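Local coordinates for siderophore periplasmic binding protein (Thermobifida fusca, PDB 5DH0) that probably binds an iron-loaded siderophore of the fuscachelin type outside the cell membrane and delivers it for uptake, at residues R44-E49 against I60-I66; Q103-I107 against L126-P131; I210-L214 against V298-I302; I247-A253 against V281-S287. All coordinates share one frame; numbering follows the deposited sequence.

Overall arrangement
Four contacts sample the two lobes of a periplasmic binding protein, and follow the principle that each lobe is built on its own sheet. Contacts 1 and 2 come first along the chain and touch, their centres 11 Å apart; strands 45-47 and 106-112, one from each, are neighbours in a parallel sheet. Contacts 3 and 4 lie on the opposite side of the chain's centre, centres 12 Å apart, and also touch, through Gln-301 and Arg-285; helix 292-307 follows strand 281-284. Residues 247-253 and 281-287 both fall between the two segments of contact 3. The centres of contacts 1 and 4 are 28 Å apart. In this family the ligand is expected in the cleft between the lobes.

Contact 1 of 4, residues R44-E49 against I60-I66; sequences RIVALE and IEPVGVI
Ile-45 O receives the N-H of Val-63 at 2.8 Å, the donor tilted 31° from the carbonyl plane, while CA and CB of Pro-62 crowd against the same oxygen. The amide of Ile-45 is tied across less directly: one water accepts its N-H and donates to Glu-61 O, bridging the segments ahead of the direct strand bonds. Two further backbone bonds follow. Ala-47 N gives its hydrogen to Gly-64 O at 2.9 Å, and Ile-66 N closes on Ala-47 O at 3.1 Å. Gly-64 has no side chain, and a CB there would press on Val-46 CG2. Val-63 works with both its branches. Its CG1 sits 3.7 Å above the plane of the Arg-44 guanidinium, over the centre of the group, whose NH1 bonds to Gln-103 O; its CG2 lies 4.0 Å from Val-46 CG2. Two isoleucines cross at about a right angle, with Ile-45 CD1 touching Ile-60 CD1 at 3.7 Å. At the far end Ile-66 holds CG1 anti to its backbone N (chi1 176°), which carries CD1 to 4.0 Å from Glu-49 CB; the Glu-49 and Ile-66 side chains lie side by side, pointing the same way, and the Glu-49 carboxylate continues to a salt bridge with Arg-112. Val-55 of helix 52-57 packs on Ile-45 and Pro-62. Strand 45-47, that helix and strand 64-66 form a beta-alpha-beta unit, in which consecutive parallel strands are joined through a helix packed against them.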
loop_
_atom_site.group_PDB
_atom_site.type_symbol
_atom_site.label_atom_id
_atom_site.label_comp_id
_atom_site.label_asym_id
_atom_site.label_seq_id
_atom_site.Cartn_x
_atom_site.Cartn_y
_atom_site.Cartn_z
ATOM N N ARG A 44 49.279 -2.053 12.217
ATOM C CA ARG A 44 48.732 -3.102 13.054
ATOM C C ARG A 44 47.380 -2.691 13.597
ATOM O O ARG A 44 47.301 -2.066 14.663
ATOM C CB ARG A 44 49.681 -3.425 14.208
ATOM C CG ARG A 44 51.094 -3.731 13.791
ATOM C CD ARG A 44 51.814 -4.449 14.902
ATOM N NE ARG A 44 52.064 -5.811 14.472
ATOM C CZ ARG A 44 51.726 -6.890 15.153
ATOM N NH1 ARG A 44 51.127 -6.792 16.326
ATOM N NH2 ARG A 44 51.990 -8.066 14.643
ATOM N N ILE A 45 46.321 -3.046 12.879
ATOM C CA ILE A 45 44.987 -2.564 13.218
ATOM C C ILE A 45 44.166 -3.633 13.943
ATOM O O ILE A 45 44.085 -4.779 13.482
ATOM C CB ILE A 45 44.259 -2.094 11.938
ATOM C CG1 ILE A 45 45.018 -0.908 11.344
ATOM C CG2 ILE A 45 42.804 -1.712 12.219
ATOM C CD1 ILE A 45 44.742 -0.650 9.895
ATOM N N VAL A 46 43.590 -3.275 15.091
ATOM C CA VAL A 46 42.550 -4.112 15.701
ATOM C C VAL A 46 41.179 -3.599 15.270
ATOM O O VAL A 46 40.809 -2.462 15.563
ATOM C CB VAL A 46 42.626 -4.145 17.235
ATOM C CG1 VAL A 46 41.321 -4.682 17.825
ATOM C CG2 VAL A 46 43.782 -5.015 17.680
ATOM N N ALA A 47 40.447 -4.440 14.550
ATOM C CA ALA A 47 39.101 -4.106 14.097
ATOM C C ALA A 47 38.057 -4.615 15.077
ATOM O O ALA A 47 37.791 -5.812 15.145
ATOM C CB ALA A 47 38.844 -4.689 12.705
ATOM N N LEU A 48 37.470 -3.713 15.851
ATOM C CA LEU A 48 36.300 -4.082 16.630
ATOM C C LEU A 48 35.084 -4.019 15.704
ATOM O O LEU A 48 35.241 -3.984 14.468
ATOM C CB LEU A 48 36.142 -3.181 17.849
ATOM C CG LEU A 48 37.395 -3.216 18.729
ATOM C CD1 LEU A 48 37.265 -2.307 19.927
ATOM C CD2 LEU A 48 37.723 -4.634 19.162
ATOM N N GLU A 49 33.884 -4.012 16.283
ATOM C CA GLU A 49 32.671 -4.101 15.473
ATOM C C GLU A 49 32.608 -2.992 14.414
ATOM O O GLU A 49 32.944 -1.838 14.693
ATOM C CB GLU A 49 31.412 -4.061 16.347
ATOM C CG GLU A 49 30.175 -4.539 15.594
ATOM C CD GLU A 49 28.873 -4.294 16.337
ATOM O OE1 GLU A 49 28.767 -3.243 17.018
ATOM O OE2 GLU A 49 27.955 -5.150 16.215
ATOM N N ILE A 60 43.758 -4.597 4.154
ATOM C CA ILE A 60 44.617 -4.670 5.332
ATOM C C ILE A 60 44.355 -5.940 6.140
ATOM O O ILE A 60 43.209 -6.295 6.372
ATOM C CB ILE A 60 44.409 -3.444 6.239
ATOM C CG1 ILE A 60 44.963 -2.191 5.570
ATOM C CG2 ILE A 60 45.024 -3.660 7.613
ATOM C CD1 ILE A 60 44.469 -0.924 6.211
ATOM N N GLU A 61 45.411 -6.634 6.551
ATOM C CA GLU A 61 45.260 -7.761 7.472
ATOM C C GLU A 61 45.305 -7.257 8.915
ATOM O O GLU A 61 46.358 -6.818 9.400
ATOM C CB GLU A 61 46.350 -8.807 7.250
ATOM C CG GLU A 61 46.353 -9.451 5.872
ATOM C CD GLU A 61 47.353 -10.606 5.763
ATOM O OE1 GLU A 61 47.420 -11.448 6.691
ATOM O OE2 GLU A 61 48.074 -10.673 4.746
ATOM N N PRO A 62 44.159 -7.309 9.607
ATOM C CA PRO A 62 44.090 -6.783 10.975
ATOM C C PRO A 62 44.842 -7.706 11.900
ATOM O O PRO A 62 44.953 -8.891 11.578
ATOM C CB PRO A 62 42.592 -6.777 11.279
ATOM C CG PRO A 62 42.034 -7.883 10.424
ATOM C CD PRO A 62 42.918 -7.990 9.198
ATOM N N VAL A 63 45.365 -7.195 13.009
ATOM C CA VAL A 63 46.063 -8.066 13.955
ATOM C C VAL A 63 45.130 -8.640 15.040
ATOM O O VAL A 63 45.562 -9.439 15.881
ATOM C CB VAL A 63 47.234 -7.331 14.625
ATOM C CG1 VAL A 63 48.328 -7.078 13.608
ATOM C CG2 VAL A 63 46.754 -6.034 15.274
ATOM N N GLY A 64 43.856 -8.244 14.994
ATOM C CA GLY A 64 42.830 -8.737 15.900
ATOM C C GLY A 64 41.453 -8.334 15.406
ATOM O O GLY A 64 41.270 -7.229 14.897
ATOM N N VAL A 65 40.474 -9.219 15.534
ATOM C CA VAL A 65 39.120 -8.893 15.084
ATOM C C VAL A 65 38.075 -9.279 16.093
ATOM O O VAL A 65 38.317 -10.108 16.968
ATOM C CB VAL A 65 38.740 -9.595 13.749
ATOM C CG1 VAL A 65 39.584 -9.087 12.626
ATOM C CG2 VAL A 65 38.868 -11.108 13.877
ATOM N N ILE A 66 36.907 -8.669 15.960
ATOM C CA ILE A 66 35.724 -9.167 16.632
ATOM C C ILE A 66 35.394 -10.518 16.017
ATOM O O ILE A 66 35.587 -10.719 14.807
ATOM C CB ILE A 66 34.519 -8.204 16.498
ATOM C CG1 ILE A 66 33.270 -8.828 17.138
ATOM C CG2 ILE A 66 34.247 -7.885 15.037
ATOM C CD1 ILE A 66 32.075 -7.922 17.190
HETATM O O HOH W 1 46.774 -4.471 10.638
#

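Contact 2 of 4, residues Q103-I107 against L126-P131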
loop_
_atom_site.group_PDB
_atom_site.type_symbol
_atom_site.label_atom_id
_atom_site.label_comp_id
_atom_site.label_asym_id
_atom_site.label_seq_id
_atom_site.Cartn_x
_atom_site.Cartn_y
_atom_site.Cartn_z
ATOM N N GLN A 103 49.133 -6.374 20.083
ATOM C CA GLN A 103 50.030 -5.220 19.902
ATOM C C GLN A 103 49.654 -4.312 18.724
ATOM O O GLN A 103 50.418 -4.161 17.769
ATOM C CB GLN A 103 51.472 -5.704 19.741
ATOM C CG GLN A 103 52.114 -6.059 21.067
ATOM C CD GLN A 103 53.409 -6.823 20.929
ATOM O OE1 GLN A 103 54.406 -6.459 21.550
ATOM N NE2 GLN A 103 53.402 -7.900 20.138
ATOM N N PRO A 104 48.469 -3.699 18.793
ATOM C CA PRO A 104 48.041 -2.825 17.699
ATOM C C PRO A 104 48.738 -1.488 17.756
ATOM O O PRO A 104 49.212 -1.120 18.824
ATOM C CB PRO A 104 46.544 -2.659 17.958
ATOM C CG PRO A 104 46.437 -2.732 19.458
ATOM C CD PRO A 104 47.473 -3.757 19.878
ATOM N N ASP A 105 48.798 -0.772 16.636
ATOM C CA ASP A 105 49.191 0.636 16.658
ATOM C C ASP A 105 47.961 1.517 16.414
ATOM O O ASP A 105 48.024 2.748 16.523
ATOM C CB ASP A 105 50.291 0.929 15.622
ATOM C CG ASP A 105 49.875 0.599 14.189
ATOM O OD1 ASP A 105 48.802 -0.011 13.984
ATOM O OD2 ASP A 105 50.645 0.931 13.255
ATOM N N LEU A 106 46.845 0.867 16.078
ATOM C CA LEU A 106 45.575 1.565 15.911
ATOM C C LEU A 106 44.392 0.628 16.126
ATOM O O LEU A 106 44.326 -0.451 15.530
ATOM C CB LEU A 106 45.483 2.194 14.527
ATOM C CG LEU A 106 44.136 2.839 14.198
ATOM C CD1 LEU A 106 43.862 4.087 15.030
ATOM C CD2 LEU A 106 44.073 3.149 12.732
ATOM N N ILE A 107 43.461 1.057 16.972
ATOM C CA ILE A 107 42.210 0.347 17.212
ATOM C C ILE A 107 41.034 1.141 16.647
ATOM O O ILE A 107 40.895 2.339 16.930
ATOM C CB ILE A 107 41.998 0.117 18.698
ATOM C CG1 ILE A 107 43.206 -0.609 19.287
ATOM C CG2 ILE A 107 40.718 -0.662 18.942
ATOM C CD1 ILE A 107 43.275 -0.526 20.798
ATOM N N LEU A 126 41.205 1.539 26.307
ATOM C CA LEU A 126 41.876 1.070 25.097
ATOM C C LEU A 126 43.052 1.946 24.684
ATOM O O LEU A 126 43.949 1.489 23.978
ATOM C CB LEU A 126 40.885 0.984 23.935
ATOM C CG LEU A 126 39.801 -0.087 24.043
ATOM C CD1 LEU A 126 38.735 0.149 22.999
ATOM C CD2 LEU A 126 40.397 -1.459 23.870
ATOM N N GLU A 127 43.055 3.201 25.109
ATOM C CA GLU A 127 44.115 4.102 24.680
ATOM C C GLU A 127 45.360 3.971 25.541
ATOM O O GLU A 127 46.402 4.533 25.225
ATOM C CB GLU A 127 43.617 5.540 24.658
ATOM C CG GLU A 127 43.238 5.963 23.265
ATOM C CD GLU A 127 42.508 7.276 23.228
ATOM O OE1 GLU A 127 42.053 7.722 24.307
ATOM O OE2 GLU A 127 42.376 7.845 22.115
ATOM N N LYS A 128 45.247 3.207 26.620
ATOM C CA LYS A 128 46.419 2.793 27.375
ATOM C C LYS A 128 47.219 1.811 26.517
ATOM O O LYS A 128 48.434 1.686 26.660
ATOM C CB LYS A 128 46.012 2.173 28.715
ATOM C CG LYS A 128 45.240 3.140 29.601
ATOM C CD LYS A 128 45.284 2.753 31.070
ATOM C CE LYS A 128 44.261 1.683 31.407
ATOM N NZ LYS A 128 44.231 1.406 32.876
ATOM N N ILE A 129 46.521 1.139 25.607
ATOM C CA ILE A 129 47.141 0.196 24.686
ATOM C C ILE A 129 47.591 0.852 23.383
ATOM O O ILE A 129 48.732 0.676 22.957
ATOM C CB ILE A 129 46.185 -0.945 24.324
ATOM C CG1 ILE A 129 45.744 -1.700 25.575
ATOM C CG2 ILE A 129 46.844 -1.878 23.306
ATOM C CD1 ILE A 129 44.751 -2.817 25.281
ATOM N N ALA A 130 46.688 1.596 22.747
ATOM C CA ALA A 130 46.977 2.184 21.438
ATOM C C ALA A 130 46.006 3.317 21.095
ATOM O O ALA A 130 44.953 3.439 21.717
ATOM C CB ALA A 130 46.933 1.093 20.358
ATOM N N PRO A 131 46.360 4.160 20.116
ATOM C CA PRO A 131 45.370 5.139 19.652
ATOM C C PRO A 131 44.046 4.467 19.262
ATOM O O PRO A 131 44.042 3.470 18.541
ATOM C CB PRO A 131 46.048 5.775 18.437
ATOM C CG PRO A 131 47.498 5.622 18.702
ATOM C CD PRO A 131 47.667 4.338 19.461
#
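The puckered rings of Pro-104 and Pro-131 each meet the other segment through CG and CD. On Pro-104 these two atoms rest against Ile-129 CG2, with CD at 4.0 Å, and its CG also touches Ala-130 CB. Pro-131 brings CD to 3.4 Å from Asp-105 O, with CG close behind, so a backbone carbonyl rather than a side chain faces this ring. The Asp-105 carboxylate itself turns elsewhere, to the backbone N of Arg-44 and of Gln-43. Ala-130 CB, between the two prolines in this arrangement, lies 3.5 Å from Pro-104 O. The segments join two elements of a beta-alpha-beta unit: strand 106-112 leads through helix 116-126 into strand 132-137, its parallel neighbour in the sheet, and residues 126-131 make the turn from helix to strand. That turn is held by Leu-126 O, which accepts from both Ile-129 N and Ala-130 N. Across the contact Ile-107 N donates to Pro-131 O at 2.9 Å, in a nearly straight bond (N-H...O 175°). Leu-106 CD1 comes to 3.6 Å from that same oxygen. Ile-107 keeps CG1 beside its backbone N and anti to the carbonyl carbon (chi1 -55°), a setting that starts the branch toward the turn, where CD1 lies 3.8 Å from Leu-126 O and 4.0 Å from Ala-130 CB. Ile-99 of helix 96-102 packs against Ile-107, Leu-126 and Ile-129.

Contact 3 of 4, residues I210-L214 against V298-I302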
loop_
_atom_site.group_PDB
_atom_site.type_symbol
_atom_site.label_atom_id
_atom_site.label_comp_id
_atom_site.label_asym_id
_atom_site.label_seq_id
_atom_site.Cartn_x
_atom_site.Cartn_y
_atom_site.Cartn_z
ATOM N N ILE A 210 17.486 1.227 1.528
ATOM C CA ILE A 210 17.987 1.432 0.172
ATOM C C ILE A 210 16.862 1.446 -0.847
ATOM O O ILE A 210 16.848 2.288 -1.746
ATOM C CB ILE A 210 19.032 0.377 -0.211
ATOM C CG1 ILE A 210 20.319 0.670 0.549
ATOM C CG2 ILE A 210 19.338 0.453 -1.696
ATOM C CD1 ILE A 210 21.230 -0.491 0.631
ATOM N N LEU A 211 15.902 0.543 -0.697
ATOM C CA LEU A 211 14.711 0.588 -1.536
ATOM C C LEU A 211 14.003 1.930 -1.361
ATOM O O LEU A 211 13.563 2.536 -2.339
ATOM C CB LEU A 211 13.761 -0.560 -1.206
ATOM C CG LEU A 211 14.134 -1.905 -1.824
ATOM C CD1 LEU A 211 13.513 -3.038 -1.027
ATOM C CD2 LEU A 211 13.668 -1.948 -3.272
ATOM N N HIS A 212 13.902 2.393 -0.118
ATOM C CA HIS A 212 13.256 3.669 0.154
ATOM C C HIS A 212 14.048 4.828 -0.487
ATOM O O HIS A 212 13.481 5.665 -1.179
ATOM C CB HIS A 212 13.108 3.875 1.659
ATOM C CG HIS A 212 12.365 5.121 2.032
ATOM N ND1 HIS A 212 11.032 5.319 1.726
ATOM C CD2 HIS A 212 12.766 6.232 2.700
ATOM C CE1 HIS A 212 10.647 6.498 2.186
ATOM N NE2 HIS A 212 11.681 7.074 2.776
ATOM N N THR A 213 15.359 4.852 -0.275
ATOM C CA THR A 213 16.222 5.884 -0.840
ATOM C C THR A 213 16.102 5.960 -2.373
ATOM O O THR A 213 16.221 7.011 -2.971
ATOM C CB THR A 213 17.674 5.617 -0.432
ATOM O OG1 THR A 213 17.770 5.679 0.997
ATOM C CG2 THR A 213 18.627 6.623 -1.043
ATOM N N LEU A 214 15.824 4.824 -2.987
ATOM C CA LEU A 214 15.681 4.720 -4.417
ATOM C C LEU A 214 14.313 5.230 -4.867
ATOM O O LEU A 214 14.077 5.463 -6.054
ATOM C CB LEU A 214 15.868 3.267 -4.819
ATOM C CG LEU A 214 16.056 2.824 -6.252
ATOM C CD1 LEU A 214 17.366 3.387 -6.790
ATOM C CD2 LEU A 214 16.073 1.308 -6.270
ATOM N N VAL A 298 23.680 -4.201 -3.443
ATOM C CA VAL A 298 22.228 -4.212 -3.271
ATOM C C VAL A 298 21.473 -3.509 -4.421
ATOM O O VAL A 298 20.496 -4.060 -4.941
ATOM C CB VAL A 298 21.830 -3.561 -1.925
ATOM C CG1 VAL A 298 20.335 -3.370 -1.845
ATOM C CG2 VAL A 298 22.315 -4.418 -0.777
ATOM N N LEU A 299 21.913 -2.302 -4.803
ATOM C CA LEU A 299 21.384 -1.611 -5.991
ATOM C C LEU A 299 21.444 -2.463 -7.242
ATOM O O LEU A 299 20.496 -2.497 -8.016
ATOM C CB LEU A 299 22.158 -0.327 -6.268
ATOM C CG LEU A 299 21.807 0.847 -5.384
ATOM C CD1 LEU A 299 22.530 2.079 -5.893
ATOM C CD2 LEU A 299 20.294 1.025 -5.393
ATOM N N ASP A 300 22.572 -3.136 -7.455
ATOM C CA ASP A 300 22.725 -3.975 -8.639
ATOM C C ASP A 300 21.700 -5.111 -8.663
ATOM O O ASP A 300 21.252 -5.522 -9.731
ATOM C CB ASP A 300 24.155 -4.534 -8.732
ATOM N N GLN A 301 21.310 -5.605 -7.490
ATOM C CA GLN A 301 20.349 -6.695 -7.417
ATOM C C GLN A 301 18.923 -6.194 -7.628
ATOM O O GLN A 301 18.101 -6.873 -8.235
ATOM C CB GLN A 301 20.457 -7.428 -6.074
ATOM C CG GLN A 301 21.723 -8.260 -5.869
ATOM C CD GLN A 301 21.811 -8.813 -4.449
ATOM O OE1 GLN A 301 21.288 -9.884 -4.152
ATOM N NE2 GLN A 301 22.473 -8.080 -3.573
ATOM N N ILE A 302 18.626 -5.006 -7.118
ATOM C CA ILE A 302 17.329 -4.394 -7.355
ATOM C C ILE A 302 17.131 -4.023 -8.841
ATOM O O ILE A 302 16.070 -4.298 -9.408
ATOM C CB ILE A 302 17.130 -3.147 -6.450
ATOM C CG1 ILE A 302 17.171 -3.571 -4.979
ATOM C CG2 ILE A 302 15.786 -2.479 -6.730
ATOM C CD1 ILE A 302 17.277 -2.433 -4.003
#
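Ile-210 meets Val-298 and Leu-299 with its two branches, the side chains crossing at a slant. Its CD1 lies 3.9 Å from Val-298 CG1, whereas CG2, anti to the backbone N while CG1 stands beside it (chi1 -73°), reaches Leu-299 CD2 at 3.9 Å and Ile-302 CD1 at 4.2 Å. An exchange of Ile-210 for alanine would strip both branches from this seam and would probably leave Val-298 CG1 and Leu-299 CD2 facing a gap. One turn further, Ile-302 is met by two leucines. Leu-211 comes in at an angle and sets CD2 3.7 Å from Ile-302 CD1; Leu-214 slides past in the opposite direction, its CD2 3.8 Å from Ile-302 CG2. The other Leu-214 methyl, CD1, turns to Leu-299 CD2 at 4.0 Å. The six residues are all buried, and everything between them is aliphatic packing. Helix 206-213 is thereby pressed against helix 292-307, and helix 158-178 lies against the same seam, with Ile-175 on Leu-214 and Phe-168 and Val-172 on Leu-299. Leu-211 also touches Gln-218 of strand 217-218, and Gln-301 OE1 accepts from Arg-285 N, joining helix 292-307 to residues 281-287.

Contact 4 of 4, residues I247-A253 against V281-S287; sequences IFYETDA and VHPLRYS
Tyr-249 leans its ring over Pro-283, the next strand's residue in register with it. From CB the side chain turns so that CG falls between the backbone N and the carbonyl carbon (chi1 57°), which folds the ring back over the neighbouring strand. CG and CD1 come near His-282 O, CD1 at 3.4 Å, and CD1 also meets Val-281 CG1 at the ring edge. CE1 lies 3.5 Å from His-282 C. On the other flank CD2 and CE2 approach Pro-283 CA and CB, and that CA makes a CH-pi contact, 3.8 Å from the centroid of the Tyr-249 ring and 15° off its normal. CZ rests over Pro-283 N, and at the tip OH touches Pro-283 CD at 3.6 Å. A serine in place of Tyr-249 would probably leave Pro-283 and Val-281 CG1 without the ring that now packs on them. The backbones pair in parallel: His-282 N to Ile-247 O (2.9 Å), Tyr-249 N to His-282 O and Leu-284 N to Tyr-249 O. Further along, Ser-287 OG donates to Glu-250 OE2 at 2.6 Å from above the carboxylate plane, and a water joins Thr-251 O, Leu-284 O and Ser-287 N. The strand 246-250 has strand 187-193 as its other parallel neighbour. Helix 292-307 packs on the face of Phe-248 and Leu-284, while helix 274-277 meets Ile-247 and Val-281 on the other.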
loop_
_atom_site.group_PDB
_atom_site.type_symbol
_atom_site.label_atom_id
_atom_site.label_comp_id
_atom_site.label_asym_id
_atom_site.label_seq_id
_atom_site.Cartn_x
_atom_site.Cartn_y
_atom_site.Cartn_z
ATOM N N ILE A 247 9.046 -9.838 -3.785
ATOM C CA ILE A 247 9.511 -10.111 -2.447
ATOM C C ILE A 247 10.983 -10.476 -2.481
ATOM O O ILE A 247 11.384 -11.372 -3.216
ATOM C CB ILE A 247 8.702 -11.240 -1.803
ATOM C CG1 ILE A 247 7.261 -10.789 -1.573
ATOM C CG2 ILE A 247 9.331 -11.666 -0.490
ATOM C CD1 ILE A 247 6.410 -11.861 -0.850
ATOM N N PHE A 248 11.780 -9.751 -1.701
ATOM C CA PHE A 248 13.170 -10.111 -1.437
ATOM C C PHE A 248 13.288 -10.824 -0.086
ATOM O O PHE A 248 12.603 -10.458 0.885
ATOM C CB PHE A 248 14.058 -8.869 -1.409
ATOM C CG PHE A 248 14.379 -8.304 -2.755
ATOM C CD1 PHE A 248 15.335 -8.906 -3.567
ATOM C CD2 PHE A 248 13.765 -7.138 -3.191
ATOM C CE1 PHE A 248 15.648 -8.363 -4.816
ATOM C CE2 PHE A 248 14.074 -6.586 -4.428
ATOM C CZ PHE A 248 15.012 -7.198 -5.242
ATOM N N TYR A 249 14.158 -11.823 -0.012
ATOM C CA TYR A 249 14.503 -12.423 1.277
ATOM C C TYR A 249 16.012 -12.311 1.492
ATOM O O TYR A 249 16.805 -12.574 0.599
ATOM C CB TYR A 249 14.021 -13.903 1.372
ATOM C CG TYR A 249 14.536 -14.836 0.279
ATOM C CD1 TYR A 249 13.819 -15.035 -0.902
ATOM C CD2 TYR A 249 15.731 -15.518 0.424
ATOM C CE1 TYR A 249 14.295 -15.879 -1.901
ATOM C CE2 TYR A 249 16.196 -16.354 -0.568
ATOM C CZ TYR A 249 15.479 -16.530 -1.721
ATOM O OH TYR A 249 15.965 -17.365 -2.689
ATOM N N GLU A 250 16.413 -11.927 2.689
ATOM C CA GLU A 250 17.830 -11.867 3.031
ATOM C C GLU A 250 18.542 -13.218 2.913
ATOM O O GLU A 250 17.996 -14.261 3.281
ATOM C CB GLU A 250 17.979 -11.302 4.447
ATOM C CG GLU A 250 17.464 -9.855 4.538
ATOM C CD GLU A 250 17.742 -9.192 5.879
ATOM O OE1 GLU A 250 18.077 -9.942 6.835
ATOM O OE2 GLU A 250 17.631 -7.926 5.967
ATOM N N THR A 251 19.758 -13.193 2.373
ATOM C CA THR A 251 20.614 -14.383 2.309
ATOM C C THR A 251 22.022 -13.999 2.698
ATOM O O THR A 251 22.286 -12.829 2.956
ATOM C CB THR A 251 20.666 -15.005 0.907
ATOM O OG1 THR A 251 21.230 -14.058 -0.018
ATOM C CG2 THR A 251 19.278 -15.425 0.438
ATOM N N ASP A 252 22.928 -14.972 2.722
ATOM C CA ASP A 252 24.338 -14.669 2.962
ATOM C C ASP A 252 25.012 -14.358 1.643
ATOM O O ASP A 252 24.366 -14.411 0.603
ATOM C CB ASP A 252 25.049 -15.822 3.691
ATOM C CG ASP A 252 25.215 -17.090 2.836
ATOM O OD1 ASP A 252 24.828 -17.131 1.644
ATOM O OD2 ASP A 252 25.735 -18.082 3.396
ATOM N N ALA A 253 26.307 -14.064 1.676
ATOM C CA ALA A 253 27.025 -13.662 0.461
ATOM C C ALA A 253 26.996 -14.709 -0.666
ATOM O O ALA A 253 27.237 -14.372 -1.830
ATOM C CB ALA A 253 28.452 -13.313 0.802
ATOM N N VAL A 281 10.001 -13.824 -6.249
ATOM C CA VAL A 281 10.657 -13.925 -4.956
ATOM C C VAL A 281 12.140 -14.133 -5.219
ATOM O O VAL A 281 12.523 -15.038 -5.938
ATOM C CB VAL A 281 10.068 -15.061 -4.103
ATOM C CG1 VAL A 281 10.793 -15.187 -2.762
ATOM C CG2 VAL A 281 8.602 -14.806 -3.865
ATOM N N HIS A 282 12.980 -13.266 -4.670
ATOM C CA HIS A 282 14.378 -13.225 -5.068
ATOM C C HIS A 282 15.249 -13.113 -3.844
ATOM O O HIS A 282 14.872 -12.478 -2.865
ATOM C CB HIS A 282 14.649 -12.034 -6.004
ATOM C CG HIS A 282 13.808 -12.034 -7.243
ATOM N ND1 HIS A 282 14.215 -12.625 -8.420
ATOM C CD2 HIS A 282 12.574 -11.529 -7.481
ATOM C CE1 HIS A 282 13.268 -12.485 -9.329
ATOM N NE2 HIS A 282 12.260 -11.826 -8.786
ATOM N N PRO A 283 16.424 -13.725 -3.889
ATOM C CA PRO A 283 17.372 -13.520 -2.790
ATOM C C PRO A 283 17.961 -12.111 -2.832
ATOM O O PRO A 283 17.922 -11.466 -3.887
ATOM C CB PRO A 283 18.444 -14.584 -3.050
ATOM C CG PRO A 283 18.367 -14.823 -4.520
ATOM C CD PRO A 283 16.923 -14.670 -4.898
ATOM N N LEU A 284 18.486 -11.643 -1.699
ATOM C CA LEU A 284 19.154 -10.347 -1.621
ATOM C C LEU A 284 20.363 -10.409 -0.693
ATOM O O LEU A 284 20.216 -10.485 0.511
ATOM C CB LEU A 284 18.194 -9.263 -1.133
ATOM C CG LEU A 284 18.831 -7.873 -1.096
ATOM C CD1 LEU A 284 19.150 -7.375 -2.503
ATOM C CD2 LEU A 284 17.948 -6.877 -0.351
ATOM N N ARG A 285 21.552 -10.370 -1.271
ATOM C CA ARG A 285 22.796 -10.350 -0.526
ATOM C C ARG A 285 23.158 -8.947 -0.014
ATOM O O ARG A 285 22.741 -7.936 -0.591
ATOM C CB ARG A 285 23.926 -10.861 -1.416
ATOM C CG ARG A 285 23.794 -12.297 -1.843
ATOM C CD ARG A 285 24.225 -12.420 -3.281
ATOM N NE ARG A 285 25.554 -11.865 -3.458
ATOM C CZ ARG A 285 25.891 -11.057 -4.455
ATOM N NH1 ARG A 285 24.991 -10.717 -5.372
ATOM N NH2 ARG A 285 27.135 -10.600 -4.536
ATOM N N TYR A 286 23.958 -8.905 1.052
ATOM C CA TYR A 286 24.459 -7.672 1.659
ATOM C C TYR A 286 23.339 -6.698 1.985
ATOM O O TYR A 286 23.526 -5.487 1.923
ATOM C CB TYR A 286 25.500 -7.013 0.753
ATOM C CG TYR A 286 26.755 -7.844 0.656
ATOM C CD1 TYR A 286 27.576 -8.025 1.769
ATOM C CD2 TYR A 286 27.109 -8.476 -0.531
ATOM C CE1 TYR A 286 28.717 -8.796 1.701
ATOM C CE2 TYR A 286 28.258 -9.257 -0.610
ATOM C CZ TYR A 286 29.058 -9.415 0.510
ATOM O OH TYR A 286 30.206 -10.179 0.441
ATOM N N SER A 287 22.183 -7.255 2.326
ATOM C CA SER A 287 21.033 -6.517 2.822
ATOM C C SER A 287 21.411 -5.504 3.891
ATOM O O SER A 287 20.830 -4.432 3.961
ATOM C CB SER A 287 19.994 -7.500 3.387
ATOM O OG SER A 287 18.932 -6.826 4.040
HETATM O O HOH W 2 21.497 -10.155 3.053
HETATM O O HOH W 3 24.786 -11.297 2.952
#